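Local coordinates for signal recognition particle 54 kDa protein (Aeropyrum pernix, PDB 7EPK) that belongs to the SRP54 family of signal recognition particle proteins, joining a P-loop GTPase domain to a helical bundle and a signal peptide binding domain, at residues V99-V104 and A214-A219. Sequence-based numbering, arbitrary orientation.
Sequences VLLVGV and ALVIDA
Leu101 pairs with Ala214, and Val102 with Leu215, in parallel register between neighbouring strands of the P-loop GTPase sheet; the two axes come within 4.8 Å at 34°. Three backbone hydrogen bonds establish the pairing: Ala214 N to Leu100 O, Val102 N to Ala214 O, and Val216 N to Val102 O. The last, at 2.8 Å with 171° at the hydrogen, is the straightest. Val102 is thus gripped through both its N and its O, as expected for a parallel bridge. Two CA-H...O contacts supplement these bonds, Leu101 CA on Ala214 O and Leu215 CA on Val102 O, each 3.5 Å.

Apolar contacts divide between the two faces. On the face turned to helix 109-122, Leu101 CD1 meets Ala214 CB at 4.1 Å. Leu101 CG lies 4.3 Å from Val216 CG2. On the other, covered by Phe232 of helix 225-235, Val102 CG2 touches Leu215 CD1.

Past Val102, strand 97-102 runs into the probable Walker A loop, where Val104 touches GDP and Gly103 O accepts a bond from Lys109 NZ. In Leu215, chi1 of 178° swings CG beside the carbonyl carbon, and the second torsion, near plus sixty degrees, then sets Leu215 CD1 4.0 Å from Gly103 CA.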
ATOM      1  N   VAL A  99      18.675   9.467 -12.371  1.00 33.71           N
ATOM      2  CA  VAL A  99      18.839   8.735 -11.083  1.00 35.36           C
ATOM      3  C   VAL A  99      20.321   8.559 -10.761  1.00 38.55           C
ATOM      4  O   VAL A  99      20.967   7.742 -11.438  1.00 40.47           O
ATOM      5  CB  VAL A  99      18.182   7.351 -11.155  1.00 34.00           C
ATOM      6  CG1 VAL A  99      18.264   6.653  -9.821  1.00 35.41           C
ATOM      7  CG2 VAL A  99      16.745   7.438 -11.629  1.00 38.11           C
ATOM      8  N   LEU A 100      20.835   9.243  -9.737  1.00 38.92           N
ATOM      9  CA  LEU A 100      22.209   8.999  -9.234  1.00 36.14           C
ATOM     10  C   LEU A 100      22.177   7.939  -8.136  1.00 37.42           C
ATOM     11  O   LEU A 100      21.699   8.231  -7.035  1.00 44.53           O
ATOM     12  CB  LEU A 100      22.808  10.308  -8.718  1.00 36.80           C
ATOM     13  CG  LEU A 100      24.218  10.197  -8.125  1.00 36.95           C
ATOM     14  CD1 LEU A 100      25.204   9.681  -9.154  1.00 36.42           C
ATOM     15  CD2 LEU A 100      24.687  11.533  -7.556  1.00 36.47           C
ATOM     16  N   LEU A 101      22.758   6.776  -8.399  1.00 40.57           N
ATOM     17  CA  LEU A 101      23.046   5.747  -7.361  1.00 41.07           C
ATOM     18  C   LEU A 101      24.192   6.209  -6.429  1.00 45.72           C
ATOM     19  O   LEU A 101      25.150   6.855  -6.877  1.00 52.23           O
ATOM     20  CB  LEU A 101      23.371   4.436  -8.087  1.00 36.63           C
ATOM     21  CG  LEU A 101      22.162   3.574  -8.437  1.00 36.89           C
ATOM     22  CD1 LEU A 101      20.929   4.417  -8.729  1.00 37.87           C
ATOM     23  CD2 LEU A 101      22.462   2.643  -9.591  1.00 38.20           C
ATOM     24  N   VAL A 102      24.081   5.947  -5.137  1.00 49.26           N
ATOM     25  CA  VAL A 102      25.162   6.223  -4.151  1.00 54.40           C
ATOM     26  C   VAL A 102      25.114   5.079  -3.144  1.00 60.30           C
ATOM     27  O   VAL A 102      24.115   4.350  -3.141  1.00 51.49           O
ATOM     28  CB  VAL A 102      25.050   7.617  -3.489  1.00 53.91           C
ATOM     29  CG1 VAL A 102      25.120   8.743  -4.511  1.00 49.07           C
ATOM     30  CG2 VAL A 102      23.807   7.781  -2.629  1.00 52.66           C
ATOM     31  N   GLY A 103      26.191   4.895  -2.377  1.00 77.33           N
ATOM     32  CA  GLY A 103      26.413   3.693  -1.549  1.00 74.78           C
ATOM     33  C   GLY A 103      27.865   3.253  -1.585  1.00 69.10           C
ATOM     34  O   GLY A 103      28.596   3.736  -2.448  1.00 57.92           O
ATOM     35  N   VAL A 104      28.238   2.370  -0.653  1.00 76.01           N
ATOM     36  CA  VAL A 104      29.597   1.773  -0.496  1.00 68.40           C
ATOM     37  C   VAL A 104      29.679   0.478  -1.301  1.00 70.84           C
ATOM     38  O   VAL A 104      28.672  -0.277  -1.377  1.00 61.08           O
ATOM     39  CB  VAL A 104      29.964   1.485   0.973  1.00 64.27           C
ATOM     40  CG1 VAL A 104      29.907   2.738   1.826  1.00 63.62           C
ATOM     41  CG2 VAL A 104      29.102   0.381   1.571  1.00 64.05           C
ATOM     42  N   ALA A 214      19.491   7.853  -5.194  1.00 42.12           N
ATOM     43  CA  ALA A 214      19.094   6.605  -4.510  1.00 43.94           C
ATOM     44  C   ALA A 214      20.291   6.102  -3.715  1.00 44.37           C
ATOM     45  O   ALA A 214      21.330   5.930  -4.311  1.00 48.18           O
ATOM     46  CB  ALA A 214      18.637   5.568  -5.499  1.00 45.73           C
ATOM     47  N   LEU A 215      20.125   5.923  -2.410  1.00 48.45           N
ATOM     48  CA  LEU A 215      21.097   5.223  -1.546  1.00 50.23           C
ATOM     49  C   LEU A 215      20.859   3.724  -1.675  1.00 49.60           C
ATOM     50  O   LEU A 215      19.767   3.283  -1.364  1.00 50.69           O
ATOM     51  CB  LEU A 215      20.916   5.661  -0.096  1.00 50.24           C
ATOM     52  CG  LEU A 215      21.841   4.948   0.876  1.00 53.51           C
ATOM     53  CD1 LEU A 215      23.306   5.182   0.523  1.00 53.65           C
ATOM     54  CD2 LEU A 215      21.559   5.409   2.294  1.00 62.33           C
ATOM     55  N   VAL A 216      21.847   2.977  -2.140  1.00 50.32           N
ATOM     56  CA  VAL A 216      21.728   1.503  -2.257  1.00 54.57           C
ATOM     57  C   VAL A 216      22.441   0.896  -1.052  1.00 58.65           C
ATOM     58  O   VAL A 216      23.625   1.210  -0.841  1.00 65.23           O
ATOM     59  CB  VAL A 216      22.282   1.009  -3.599  1.00 53.50           C
ATOM     60  CG1 VAL A 216      22.378  -0.496  -3.630  1.00 59.43           C
ATOM     61  CG2 VAL A 216      21.436   1.514  -4.754  1.00 54.90           C
ATOM     62  N   ILE A 217      21.699   0.129  -0.251  1.00 62.99           N
ATOM     63  CA  ILE A 217      22.166  -0.468   1.036  1.00 58.09           C
ATOM     64  C   ILE A 217      21.805  -1.944   1.016  1.00 58.66           C
ATOM     65  O   ILE A 217      20.765  -2.313   0.387  1.00 48.87           O
ATOM     66  CB  ILE A 217      21.573   0.231   2.273  1.00 60.13           C
ATOM     67  CG1 ILE A 217      20.043   0.186   2.296  1.00 68.35           C
ATOM     68  CG2 ILE A 217      22.088   1.656   2.383  1.00 63.86           C
ATOM     69  CD1 ILE A 217      19.403   0.927   3.465  1.00 74.19           C
ATOM     70  N   ASP A 218      22.658  -2.739   1.662  1.00 60.99           N
ATOM     71  CA  ASP A 218      22.424  -4.187   1.880  1.00 73.73           C
ATOM     72  C   ASP A 218      21.593  -4.349   3.172  1.00 73.91           C
ATOM     73  O   ASP A 218      21.690  -3.483   4.084  1.00 72.26           O
ATOM     74  CB  ASP A 218      23.766  -4.931   1.761  1.00 83.12           C
ATOM     75  CG  ASP A 218      24.339  -5.594   3.009  1.00 83.97           C
ATOM     76  OD1 ASP A 218      24.789  -4.867   3.932  1.00 78.23           O
ATOM     77  OD2 ASP A 218      24.371  -6.849   3.026  1.00 98.05           O
ATOM     78  N   ALA A 219      20.766  -5.396   3.247  1.00 71.12           N
ATOM     79  CA  ALA A 219      20.053  -5.823   4.478  1.00 72.72           C
ATOM     80  C   ALA A 219      21.028  -6.509   5.447  1.00 76.15           C
ATOM     81  O   ALA A 219      20.800  -7.696   5.758  1.00 87.67           O
ATOM     82  CB  ALA A 219      18.922  -6.754   4.106  1.00 69.43           C
TER